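Local structure of fructose-bisphosphate aldolase (Thermus caldophilus, 2FJK) at residues Gly51-Gly56 with Glu94-Val99; Ser83-Val88 with Thr115-Glu120; Thr110-Thr115 with Glu163-Asp168; Ala131-Leu136 with Pro155-Ile160. The protein belongs to the class II fructose-bisphosphate aldolases, a family of TIM-barrel enzymes, and is modelled with 1,3-dihydroxyacetonephosphate in its pocket. All coordinates share one frame; numbering follows the deposited sequence.

Interaction 1. Residues Gly51-Gly56 with Glu94-Val99; sequences GAMKYG and EGFTSV
Met53, modelled as selenomethionine, reaches from helix 50-68 toward the ring of Phe96. Gly51 O takes the amide of Tyr55 and Ala52 O that of Gly56. Between them Met53 alone crosses to residues 94-99. Its CG stands anti to the carbonyl carbon (chi1 -78°), the next bond is extended, and the chain then bends at chi3 (86°), which turns CE toward Glu94. The two side chains arrive from opposite directions: Met53 SE lies 3.8 Å from Phe96 CZ and 4.6 Å from the centroid of that ring, 47° off the normal, so the selenium sits obliquely to the ring. Met53 CE stops 4.3 Å from Glu94 CG, touching the aliphatic part of the glutamate. Further along, Tyr55 hydrogen-bonds through OH to Glu28 of the second subunit. Across the contact, Gly95, with positive phi, is the C-prime residue of the Schellman motif ending helix 85-93, and the chain leaves it directly into Phe96. This Met-aromatic contact relies on dispersion and a polarisable selenium, with small buried area: between these segments the join is apolar, and Arg62 of helix 50-68 adds only a long, weak ion pair to Glu94.

Interaction 2. Residues Ser83-Val88 with Thr115-Glu120; sequences SSYESV and TKRVVE
The guanidinium of Arg117 lies flat on the ring of Tyr85, the two planes only 4° apart and Arg117 CZ 3.8 Å from the ring centroid. The side chains themselves cross at about a right angle, so the arginine runs over the face of the ring: CG and CD pass above the CD1-CE1 side, NE sits over the middle, and the far end lies above CG and CD2. Both residues hold CG anti to the backbone N (chi1 -177° for Tyr85, -175° for Arg117), and the extended arginine chain keeps its methylenes on the same face, adding a CH-pi contact from CD to the cation-pi stack. Val118 approaches the ring differently, at its edge, with CG2 4.2 Å from Tyr85 CD1. One turn further on, Val88 meets Val118 at a slant, CG1 to CG1 3.9 Å, and both valines lean on Val99 of strand 98-101. The hydroxyl of Tyr85 is bonded to Tyr85 OH of the third subunit, and a water that donates to Arg117 O at 2.8 Å also lies 3.0 Å from Tyr85 OH. At the start of the helix, Ser84 is the N-cap, its OG accepting from Ser87 N. Helices 85-93 and 108-124 are thus neighbours in the outer layer of a TIM barrel, packed over the strand that connects them, with Tyr85, at the start of helix 85-93, at the interface with the third subunit.

Interaction 3. Residues Thr110-Thr115 with Glu163-Asp168; sequences TNVRET and ERTGAD
Val112 CG1 rests over one face of the Arg164 guanidinium, 3.5 Å above its plane and toward the rim of the group. The valine holds this methyl anti to the backbone N (chi1 168°), while the arginine chain bends at chi3 (18°), bringing its head against Val112; the two side chains cross at about a right angle. Arg164 CB also lies 3.8 Å from Val112 CG1, so the methyl sits against both the root and the head of the arginine. A salt bridge from Arg164 NH1 to Glu109 holds the head over this part of helix 108-124. Deeper in, two threonines meet methyl to methyl: Thr115 CG2 is 3.7 Å from Thr165 CG2. Thr165 places OG1 between N and the carbonyl carbon (chi1 69°), where it bonds to Phe161 O and weakly accepts from Ala167 N, and its methyl is thereby left to face helix 108-124, 3.7 Å from Val112 O. Thr115 uses a different rotamer to the same end: its methyl lies opposite the backbone N and meets Thr165, and its hydroxyl turns back toward Asn111 of its own helix. In both threonines the hydroxyl stays on its own side of the contact and the methyl faces across. Helix 155-164 ends here, and its exit loop packs beside helix 108-124, as neighbouring helices do around a TIM barrel.

Interaction 4. Residues Ala131-Leu136 with Pro155-Ile160; sequences AELGRL and PEEARI
Leu133 pushes one methyl, CD2, into the backbone of helix 155-164, and that single group makes the whole tight part of the contact. It lies 3.5 Å from Ala158 N and 3.6 Å from Glu157 C, against the peptide joining the two residues, with Glu157 CB close by at 3.7 Å. Ala158 CB, off to one side, is a looser neighbour at 4.4 Å from the same methyl. The leucine reaches the helix because CG is anti to the backbone N (chi1 -174°), carrying the branch away from the strand. Phe108 and Phe161 also touch Leu133, adding aromatic packing.

Toward solvent the fit slackens. Glu157 takes part through its root alone; beyond CG its chain is extended, and the residue as a whole is partly exposed. Glu156, Arg159 and Ile160 carry the exposed side of the helix. On the strand, Gly134 (phi 98°) swings the chain into a loop, and Arg135 and Leu136 leave the helix behind. Leu133 O, next to the turn, is bonded to Thr153 OG1 just ahead of the helix. The pattern is that of a TIM barrel, in which the end of a strand packs outward on an outer-layer helix, here 155-164, beyond the short helix 146-150.

From the N terminus, interaction 1 comes first, closing a loop from helix 50-68 over strand 75-78 and helix 85-93 to the start of strand 98-101. Interaction 2 opens inside that loop and closes beyond it on helix 108-124, so the two cross, and they touch where Val99 packs on Val88 and Val118. Interaction 3 opens on the same helix, sharing Thr115 and crossing interaction 2, and closes where helix 155-164 ends. Interaction 4 is nested within that loop, joining strand 128-133 to helix 155-164; Thr115 and Ala167 both meet Ala131. Together they tie consecutive barrel strands and outer helices, while interactions 1 and 2 also touch the third subunit.

Interaction 1. Residues Gly51-Gly56 with Glu94-Val99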
loop_
_atom_site.group_PDB
_atom_site.type_symbol
_atom_site.label_atom_id
_atom_site.label_comp_id
_atom_site.label_asym_id
_atom_site.label_seq_id
_atom_site.Cartn_x
_atom_site.Cartn_y
_atom_site.Cartn_z
ATOM N N GLY A 51 -19.546 -10.034 8.937
ATOM C CA GLY A 51 -19.797 -10.967 7.850
ATOM C C GLY A 51 -18.997 -10.527 6.629
ATOM O O GLY A 51 -18.418 -11.351 5.914
ATOM N N ALA A 52 -18.955 -9.215 6.401
ATOM C CA ALA A 52 -18.215 -8.658 5.283
ATOM C C ALA A 52 -16.748 -9.007 5.461
ATOM O O ALA A 52 -16.094 -9.476 4.539
ATOM C CB ALA A 52 -18.391 -7.141 5.228
HETATM N N MSE A 53 -16.229 -8.782 6.658
HETATM C CA MSE A 53 -14.830 -9.088 6.924
HETATM C C MSE A 53 -14.476 -10.559 6.723
HETATM O O MSE A 53 -13.400 -10.868 6.222
HETATM C CB MSE A 53 -14.454 -8.627 8.327
HETATM C CG MSE A 53 -14.218 -7.118 8.392
HETATM SE SE MSE A 53 -13.730 -6.546 10.147
HETATM C CE MSE A 53 -11.818 -6.857 10.034
ATOM N N LYS A 54 -15.374 -11.461 7.106
ATOM C CA LYS A 54 -15.130 -12.890 6.924
ATOM C C LYS A 54 -15.193 -13.213 5.432
ATOM O O LYS A 54 -14.308 -13.867 4.891
ATOM C CB LYS A 54 -16.184 -13.720 7.669
ATOM C CG LYS A 54 -15.988 -15.229 7.567
ATOM C CD LYS A 54 -17.179 -15.973 8.167
ATOM C CE LYS A 54 -16.824 -17.401 8.581
ATOM N NZ LYS A 54 -16.399 -18.264 7.446
ATOM N N TYR A 55 -16.242 -12.731 4.773
ATOM C CA TYR A 55 -16.442 -12.959 3.338
ATOM C C TYR A 55 -15.345 -12.320 2.487
ATOM O O TYR A 55 -14.795 -12.945 1.573
ATOM C CB TYR A 55 -17.793 -12.387 2.901
ATOM C CG TYR A 55 -18.104 -12.606 1.434
ATOM C CD1 TYR A 55 -18.579 -13.832 0.977
ATOM C CD2 TYR A 55 -17.906 -11.586 0.502
ATOM C CE1 TYR A 55 -18.854 -14.036 -0.368
ATOM C CE2 TYR A 55 -18.172 -11.777 -0.854
ATOM C CZ TYR A 55 -18.649 -13.002 -1.281
ATOM O OH TYR A 55 -18.940 -13.183 -2.613
ATOM N N GLY A 56 -15.033 -11.066 2.792
ATOM C CA GLY A 56 -14.026 -10.351 2.028
ATOM C C GLY A 56 -12.590 -10.592 2.435
ATOM O O GLY A 56 -11.697 -10.616 1.585
ATOM N N GLU A 94 -6.735 -3.926 10.660
ATOM C CA GLU A 94 -6.962 -3.782 9.229
ATOM C C GLU A 94 -7.136 -2.325 8.791
ATOM O O GLU A 94 -7.588 -2.059 7.679
ATOM C CB GLU A 94 -8.199 -4.571 8.800
ATOM C CG GLU A 94 -7.930 -6.037 8.509
ATOM C CD GLU A 94 -6.456 -6.333 8.318
ATOM O OE1 GLU A 94 -5.644 -5.389 8.414
ATOM O OE2 GLU A 94 -6.114 -7.507 8.073
ATOM N N GLY A 95 -6.789 -1.384 9.665
ATOM C CA GLY A 95 -6.866 0.026 9.299
ATOM C C GLY A 95 -8.180 0.793 9.348
ATOM O O GLY A 95 -8.252 1.905 8.824
ATOM N N PHE A 96 -9.215 0.228 9.962
ATOM C CA PHE A 96 -10.487 0.925 10.051
ATOM C C PHE A 96 -10.269 2.209 10.839
ATOM O O PHE A 96 -9.447 2.257 11.756
ATOM C CB PHE A 96 -11.539 0.047 10.732
ATOM C CG PHE A 96 -12.013 -1.106 9.878
ATOM C CD1 PHE A 96 -11.121 -1.812 9.072
ATOM C CD2 PHE A 96 -13.342 -1.510 9.908
ATOM C CE1 PHE A 96 -11.547 -2.904 8.310
ATOM C CE2 PHE A 96 -13.782 -2.602 9.152
ATOM C CZ PHE A 96 -12.885 -3.299 8.353
ATOM N N THR A 97 -11.013 3.246 10.475
ATOM C CA THR A 97 -10.879 4.543 11.125
ATOM C C THR A 97 -11.940 4.794 12.192
ATOM O O THR A 97 -11.935 5.831 12.862
ATOM C CB THR A 97 -10.927 5.655 10.077
ATOM O OG1 THR A 97 -12.184 5.611 9.396
ATOM C CG2 THR A 97 -9.805 5.458 9.073
ATOM N N SER A 98 -12.844 3.832 12.340
ATOM C CA SER A 98 -13.905 3.909 13.333
ATOM C C SER A 98 -14.454 2.508 13.584
ATOM O O SER A 98 -14.751 1.760 12.644
ATOM C CB SER A 98 -15.031 4.810 12.843
ATOM O OG SER A 98 -14.582 5.710 11.834
ATOM N N VAL A 99 -14.575 2.148 14.856
ATOM C CA VAL A 99 -15.087 0.840 15.209
ATOM C C VAL A 99 -16.341 0.960 16.041
ATOM O O VAL A 99 -16.655 2.023 16.588
ATOM C CB VAL A 99 -14.070 0.023 16.007
ATOM C CG1 VAL A 99 -12.820 -0.196 15.178
ATOM C CG2 VAL A 99 -13.754 0.730 17.318
#

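Interaction 2. Residues Ser83-Val88 with Thr115-Glu120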
loop_
_atom_site.group_PDB
_atom_site.type_symbol
_atom_site.label_atom_id
_atom_site.label_comp_id
_atom_site.label_asym_id
_atom_site.label_seq_id
_atom_site.Cartn_x
_atom_site.Cartn_y
_atom_site.Cartn_z
ATOM N N SER A 83 -18.927 -7.652 17.276
ATOM C CA SER A 83 -19.436 -8.596 18.265
ATOM C C SER A 83 -18.582 -8.713 19.513
ATOM O O SER A 83 -19.085 -9.065 20.583
ATOM C CB SER A 83 -19.548 -9.996 17.662
ATOM O OG SER A 83 -18.276 -10.490 17.279
ATOM N N SER A 84 -17.293 -8.425 19.389
ATOM C CA SER A 84 -16.410 -8.540 20.540
ATOM C C SER A 84 -15.217 -7.599 20.537
ATOM O O SER A 84 -15.006 -6.821 19.601
ATOM C CB SER A 84 -15.901 -9.976 20.662
ATOM O OG SER A 84 -15.115 -10.333 19.537
ATOM N N TYR A 85 -14.439 -7.677 21.607
ATOM C CA TYR A 85 -13.262 -6.852 21.742
ATOM C C TYR A 85 -12.278 -7.302 20.665
ATOM O O TYR A 85 -11.684 -6.480 19.972
ATOM C CB TYR A 85 -12.651 -7.043 23.136
ATOM C CG TYR A 85 -11.452 -6.173 23.406
ATOM C CD1 TYR A 85 -11.583 -4.791 23.533
ATOM C CD2 TYR A 85 -10.181 -6.732 23.535
ATOM C CE1 TYR A 85 -10.476 -3.985 23.784
ATOM C CE2 TYR A 85 -9.066 -5.938 23.787
ATOM C CZ TYR A 85 -9.222 -4.566 23.912
ATOM O OH TYR A 85 -8.126 -3.783 24.182
ATOM N N GLU A 86 -12.134 -8.618 20.524
ATOM C CA GLU A 86 -11.227 -9.200 19.543
ATOM C C GLU A 86 -11.631 -8.829 18.119
ATOM O O GLU A 86 -10.789 -8.757 17.226
ATOM C CB GLU A 86 -11.206 -10.724 19.685
ATOM C CG GLU A 86 -11.115 -11.217 21.122
ATOM C CD GLU A 86 -12.482 -11.445 21.754
ATOM O OE1 GLU A 86 -13.210 -12.350 21.282
ATOM O OE2 GLU A 86 -12.829 -10.725 22.718
ATOM N N SER A 87 -12.926 -8.613 17.913
ATOM C CA SER A 87 -13.444 -8.240 16.603
ATOM C C SER A 87 -12.998 -6.818 16.309
ATOM O O SER A 87 -12.609 -6.493 15.184
ATOM C CB SER A 87 -14.974 -8.308 16.588
ATOM O OG SER A 87 -15.490 -7.898 15.328
ATOM N N VAL A 88 -13.062 -5.968 17.329
ATOM C CA VAL A 88 -12.644 -4.582 17.179
ATOM C C VAL A 88 -11.133 -4.529 16.948
ATOM O O VAL A 88 -10.647 -3.705 16.166
ATOM C CB VAL A 88 -13.022 -3.761 18.428
ATOM C CG1 VAL A 88 -12.306 -2.417 18.428
ATOM C CG2 VAL A 88 -14.516 -3.565 18.457
ATOM N N THR A 115 -17.929 -1.453 26.099
ATOM C CA THR A 115 -17.764 -0.274 25.251
ATOM C C THR A 115 -16.544 0.551 25.642
ATOM O O THR A 115 -15.719 0.906 24.785
ATOM C CB THR A 115 -19.023 0.627 25.311
ATOM O OG1 THR A 115 -20.142 -0.102 24.794
ATOM C CG2 THR A 115 -18.837 1.897 24.496
ATOM N N LYS A 116 -16.427 0.836 26.938
ATOM C CA LYS A 116 -15.318 1.620 27.467
ATOM C C LYS A 116 -13.971 0.985 27.129
ATOM O O LYS A 116 -13.008 1.678 26.810
ATOM C CB LYS A 116 -15.450 1.759 28.980
ATOM C CG LYS A 116 -14.516 2.781 29.600
ATOM C CD LYS A 116 -14.599 2.710 31.127
ATOM C CE LYS A 116 -13.602 3.638 31.797
ATOM N NZ LYS A 116 -13.385 3.231 33.218
ATOM N N ARG A 117 -13.908 -0.337 27.215
ATOM C CA ARG A 117 -12.684 -1.060 26.904
ATOM C C ARG A 117 -12.318 -0.846 25.432
ATOM O O ARG A 117 -11.145 -0.796 25.070
ATOM C CB ARG A 117 -12.883 -2.551 27.161
ATOM C CG ARG A 117 -11.627 -3.378 26.988
ATOM C CD ARG A 117 -11.943 -4.862 27.046
ATOM N NE ARG A 117 -10.733 -5.660 27.205
ATOM C CZ ARG A 117 -10.689 -6.978 27.055
ATOM N NH1 ARG A 117 -11.790 -7.644 26.738
ATOM N NH2 ARG A 117 -9.545 -7.628 27.222
ATOM N N VAL A 118 -13.343 -0.731 24.592
ATOM C CA VAL A 118 -13.158 -0.529 23.164
ATOM C C VAL A 118 -12.687 0.883 22.876
ATOM O O VAL A 118 -11.861 1.099 22.000
ATOM C CB VAL A 118 -14.478 -0.801 22.386
ATOM C CG1 VAL A 118 -14.376 -0.251 20.961
ATOM C CG2 VAL A 118 -14.755 -2.304 22.346
ATOM N N VAL A 119 -13.218 1.846 23.612
ATOM C CA VAL A 119 -12.840 3.243 23.420
ATOM C C VAL A 119 -11.369 3.446 23.740
ATOM O O VAL A 119 -10.664 4.176 23.047
ATOM C CB VAL A 119 -13.685 4.189 24.322
ATOM C CG1 VAL A 119 -13.113 5.606 24.290
ATOM C CG2 VAL A 119 -15.121 4.204 23.849
ATOM N N GLU A 120 -10.909 2.796 24.799
ATOM C CA GLU A 120 -9.521 2.920 25.209
ATOM C C GLU A 120 -8.601 2.342 24.141
ATOM O O GLU A 120 -7.578 2.939 23.804
ATOM C CB GLU A 120 -9.313 2.211 26.549
ATOM C CG GLU A 120 -10.301 2.680 27.614
ATOM C CD GLU A 120 -10.129 1.980 28.953
ATOM O OE1 GLU A 120 -9.960 0.740 28.978
ATOM O OE2 GLU A 120 -10.182 2.676 29.988
HETATM O O HOH W 1 -8.596 -1.447 25.977
#

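Interaction 3. Residues Thr110-Thr115 with Glu163-Asp168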
loop_
_atom_site.group_PDB
_atom_site.type_symbol
_atom_site.label_atom_id
_atom_site.label_comp_id
_atom_site.label_asym_id
_atom_site.label_seq_id
_atom_site.Cartn_x
_atom_site.Cartn_y
_atom_site.Cartn_z
ATOM N N THR A 110 -22.514 -3.864 31.944
ATOM C CA THR A 110 -21.687 -4.680 31.058
ATOM C C THR A 110 -21.476 -3.975 29.718
ATOM O O THR A 110 -20.408 -4.076 29.122
ATOM C CB THR A 110 -22.323 -6.060 30.815
ATOM O OG1 THR A 110 -22.515 -6.715 32.077
ATOM C CG2 THR A 110 -21.413 -6.935 29.939
ATOM N N ASN A 111 -22.497 -3.257 29.256
ATOM C CA ASN A 111 -22.422 -2.533 27.992
ATOM C C ASN A 111 -21.342 -1.478 28.167
ATOM O O ASN A 111 -20.388 -1.417 27.389
ATOM C CB ASN A 111 -23.758 -1.852 27.684
ATOM C CG ASN A 111 -23.837 -1.328 26.259
ATOM O OD1 ASN A 111 -22.819 -1.117 25.603
ATOM N ND2 ASN A 111 -25.059 -1.100 25.780
ATOM N N VAL A 112 -21.507 -0.661 29.208
ATOM C CA VAL A 112 -20.559 0.396 29.538
ATOM C C VAL A 112 -19.156 -0.176 29.666
ATOM O O VAL A 112 -18.203 0.378 29.117
ATOM C CB VAL A 112 -20.919 1.082 30.870
ATOM C CG1 VAL A 112 -19.763 1.960 31.333
ATOM C CG2 VAL A 112 -22.179 1.915 30.703
ATOM N N ARG A 113 -19.034 -1.284 30.389
ATOM C CA ARG A 113 -17.742 -1.929 30.591
ATOM C C ARG A 113 -17.082 -2.312 29.272
ATOM O O ARG A 113 -15.951 -1.915 28.990
ATOM C CB ARG A 113 -17.913 -3.184 31.438
ATOM C CG ARG A 113 -16.633 -3.975 31.660
ATOM C CD ARG A 113 -16.980 -5.389 32.082
ATOM N NE ARG A 113 -17.994 -5.384 33.128
ATOM C CZ ARG A 113 -18.861 -6.369 33.333
ATOM N NH1 ARG A 113 -18.838 -7.448 32.559
ATOM N NH2 ARG A 113 -19.756 -6.268 34.306
ATOM N N GLU A 114 -17.795 -3.096 28.470
ATOM C CA GLU A 114 -17.282 -3.540 27.178
ATOM C C GLU A 114 -16.964 -2.351 26.262
ATOM O O GLU A 114 -15.870 -2.254 25.722
ATOM C CB GLU A 114 -18.306 -4.455 26.503
ATOM C CG GLU A 114 -18.477 -5.815 27.162
ATOM C CD GLU A 114 -17.349 -6.765 26.817
ATOM O OE1 GLU A 114 -16.955 -6.810 25.633
ATOM O OE2 GLU A 114 -16.864 -7.479 27.720
ATOM N N THR A 115 -17.929 -1.453 26.099
ATOM C CA THR A 115 -17.764 -0.274 25.251
ATOM C C THR A 115 -16.544 0.551 25.642
ATOM O O THR A 115 -15.719 0.906 24.785
ATOM C CB THR A 115 -19.023 0.627 25.311
ATOM O OG1 THR A 115 -20.142 -0.102 24.794
ATOM C CG2 THR A 115 -18.837 1.897 24.496
ATOM N N GLU A 163 -21.097 9.402 28.682
ATOM C CA GLU A 163 -20.098 9.991 29.563
ATOM C C GLU A 163 -19.192 8.933 30.203
ATOM O O GLU A 163 -17.975 9.111 30.259
ATOM C CB GLU A 163 -20.779 10.847 30.637
ATOM C CG GLU A 163 -21.314 12.173 30.097
ATOM C CD GLU A 163 -22.131 12.962 31.115
ATOM O OE1 GLU A 163 -22.474 14.130 30.823
ATOM O OE2 GLU A 163 -22.438 12.417 32.198
ATOM N N ARG A 164 -19.773 7.829 30.668
ATOM C CA ARG A 164 -18.985 6.770 31.304
ATOM C C ARG A 164 -18.070 6.078 30.292
ATOM O O ARG A 164 -17.010 5.565 30.652
ATOM C CB ARG A 164 -19.904 5.750 31.978
ATOM C CG ARG A 164 -21.020 6.369 32.800
ATOM C CD ARG A 164 -21.435 5.457 33.942
ATOM N NE ARG A 164 -20.418 4.452 34.239
ATOM C CZ ARG A 164 -20.676 3.268 34.783
ATOM N NH1 ARG A 164 -21.920 2.938 35.092
ATOM N NH2 ARG A 164 -19.686 2.419 35.017
ATOM N N THR A 165 -18.495 6.036 29.034
ATOM C CA THR A 165 -17.676 5.448 27.978
ATOM C C THR A 165 -17.126 6.657 27.226
ATOM O O THR A 165 -17.676 7.750 27.329
ATOM C CB THR A 165 -18.507 4.597 26.990
ATOM O OG1 THR A 165 -19.359 5.452 26.216
ATOM C CG2 THR A 165 -19.354 3.586 27.733
ATOM N N GLY A 166 -16.047 6.487 26.480
ATOM C CA GLY A 166 -15.525 7.627 25.745
ATOM C C GLY A 166 -16.029 7.632 24.311
ATOM O O GLY A 166 -15.446 8.287 23.447
ATOM N N ALA A 167 -17.119 6.911 24.055
ATOM C CA ALA A 167 -17.661 6.827 22.702
ATOM C C ALA A 167 -17.822 8.194 22.032
ATOM O O ALA A 167 -18.051 9.208 22.692
ATOM C CB ALA A 167 -18.989 6.077 22.712
ATOM N N ASP A 168 -17.705 8.197 20.709
ATOM C CA ASP A 168 -17.793 9.406 19.911
ATOM C C ASP A 168 -19.128 9.631 19.202
ATOM O O ASP A 168 -19.472 10.772 18.897
ATOM C CB ASP A 168 -16.685 9.390 18.849
ATOM C CG ASP A 168 -15.320 9.126 19.435
ATOM O OD1 ASP A 168 -14.785 10.024 20.108
ATOM O OD2 ASP A 168 -14.785 8.018 19.227
#

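Interaction 4. Residues Ala131-Leu136 with Pro155-Ile160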
loop_
_atom_site.group_PDB
_atom_site.type_symbol
_atom_site.label_atom_id
_atom_site.label_comp_id
_atom_site.label_asym_id
_atom_site.label_seq_id
_atom_site.Cartn_x
_atom_site.Cartn_y
_atom_site.Cartn_z
ATOM N N ALA A 131 -21.129 3.495 19.663
ATOM C CA ALA A 131 -21.694 2.553 20.616
ATOM C C ALA A 131 -23.204 2.663 20.558
ATOM O O ALA A 131 -23.739 3.705 20.179
ATOM C CB ALA A 131 -21.195 2.866 22.016
ATOM N N GLU A 132 -23.902 1.595 20.915
ATOM C CA GLU A 132 -25.350 1.661 20.885
ATOM C C GLU A 132 -26.006 1.299 22.206
ATOM O O GLU A 132 -25.551 0.413 22.929
ATOM C CB GLU A 132 -25.907 0.791 19.750
ATOM C CG GLU A 132 -25.531 -0.673 19.792
ATOM C CD GLU A 132 -25.855 -1.385 18.478
ATOM O OE1 GLU A 132 -27.022 -1.321 18.018
ATOM O OE2 GLU A 132 -24.933 -2.006 17.903
ATOM N N LEU A 133 -27.075 2.024 22.512
ATOM C CA LEU A 133 -27.856 1.821 23.721
ATOM C C LEU A 133 -29.293 1.592 23.266
ATOM O O LEU A 133 -29.849 2.396 22.512
ATOM C CB LEU A 133 -27.782 3.063 24.605
ATOM C CG LEU A 133 -28.429 2.983 25.984
ATOM C CD1 LEU A 133 -27.825 1.820 26.800
ATOM C CD2 LEU A 133 -28.213 4.313 26.688
ATOM N N GLY A 134 -29.889 0.495 23.717
ATOM C CA GLY A 134 -31.248 0.179 23.318
ATOM C C GLY A 134 -31.202 -0.814 22.173
ATOM O O GLY A 134 -30.280 -0.784 21.364
ATOM N N ARG A 135 -32.189 -1.697 22.098
ATOM C CA ARG A 135 -32.226 -2.700 21.046
ATOM C C ARG A 135 -32.945 -2.185 19.812
ATOM O O ARG A 135 -34.008 -1.578 19.916
ATOM C CB ARG A 135 -32.923 -3.956 21.556
ATOM C CG ARG A 135 -32.863 -5.133 20.608
ATOM C CD ARG A 135 -32.123 -6.284 21.252
ATOM N NE ARG A 135 -32.632 -6.548 22.596
ATOM C CZ ARG A 135 -32.221 -7.547 23.371
ATOM N NH1 ARG A 135 -31.289 -8.387 22.939
ATOM N NH2 ARG A 135 -32.743 -7.705 24.580
ATOM N N LEU A 136 -32.362 -2.434 18.644
ATOM C CA LEU A 136 -32.957 -1.991 17.387
ATOM C C LEU A 136 -34.120 -2.884 17.003
ATOM O O LEU A 136 -33.996 -3.755 16.144
ATOM C CB LEU A 136 -31.925 -1.994 16.257
ATOM C CG LEU A 136 -30.943 -0.827 16.161
ATOM C CD1 LEU A 136 -29.994 -1.075 14.999
ATOM C CD2 LEU A 136 -31.696 0.470 15.961
ATOM N N PRO A 155 -33.163 8.613 26.904
ATOM C CA PRO A 155 -32.270 9.775 26.923
ATOM C C PRO A 155 -31.313 9.888 28.112
ATOM O O PRO A 155 -30.096 9.911 27.923
ATOM C CB PRO A 155 -33.232 10.965 26.803
ATOM C CG PRO A 155 -34.567 10.407 27.215
ATOM C CD PRO A 155 -34.548 9.032 26.631
ATOM N N GLU A 156 -31.846 9.960 29.329
ATOM C CA GLU A 156 -30.992 10.068 30.509
ATOM C C GLU A 156 -29.902 9.014 30.479
ATOM O O GLU A 156 -28.737 9.303 30.741
ATOM C CB GLU A 156 -31.809 9.904 31.792
ATOM C CG GLU A 156 -32.367 11.194 32.346
ATOM C CD GLU A 156 -33.226 11.930 31.349
ATOM O OE1 GLU A 156 -33.959 11.255 30.588
ATOM O OE2 GLU A 156 -33.180 13.180 31.334
ATOM N N GLU A 157 -30.292 7.783 30.173
ATOM C CA GLU A 157 -29.337 6.685 30.101
ATOM C C GLU A 157 -28.299 6.981 29.031
ATOM O O GLU A 157 -27.121 6.674 29.193
ATOM C CB GLU A 157 -30.044 5.375 29.751
ATOM C CG GLU A 157 -30.750 4.704 30.903
ATOM C CD GLU A 157 -31.328 3.361 30.505
ATOM O OE1 GLU A 157 -30.589 2.563 29.889
ATOM O OE2 GLU A 157 -32.515 3.103 30.814
ATOM N N ALA A 158 -28.755 7.574 27.934
ATOM C CA ALA A 158 -27.880 7.906 26.820
ATOM C C ALA A 158 -26.730 8.815 27.250
ATOM O O ALA A 158 -25.563 8.505 26.998
ATOM C CB ALA A 158 -28.688 8.567 25.701
ATOM N N ARG A 159 -27.054 9.934 27.893
ATOM C CA ARG A 159 -26.024 10.866 28.341
ATOM C C ARG A 159 -25.018 10.163 29.239
ATOM O O ARG A 159 -23.805 10.300 29.065
ATOM C CB ARG A 159 -26.643 12.029 29.117
ATOM C CG ARG A 159 -25.607 12.999 29.675
ATOM C CD ARG A 159 -26.198 13.903 30.741
ATOM N NE ARG A 159 -27.326 14.685 30.247
ATOM C CZ ARG A 159 -27.953 15.621 30.955
ATOM N NH1 ARG A 159 -27.561 15.896 32.193
ATOM N NH2 ARG A 159 -28.972 16.284 30.424
ATOM N N ILE A 160 -25.539 9.417 30.206
ATOM C CA ILE A 160 -24.705 8.692 31.155
ATOM C C ILE A 160 -23.833 7.643 30.473
ATOM O O ILE A 160 -22.656 7.502 30.800
ATOM C CB ILE A 160 -25.564 8.005 32.233
ATOM C CG1 ILE A 160 -26.359 9.060 33.009
ATOM C CG2 ILE A 160 -24.667 7.226 33.182
ATOM C CD1 ILE A 160 -27.344 8.488 34.000
#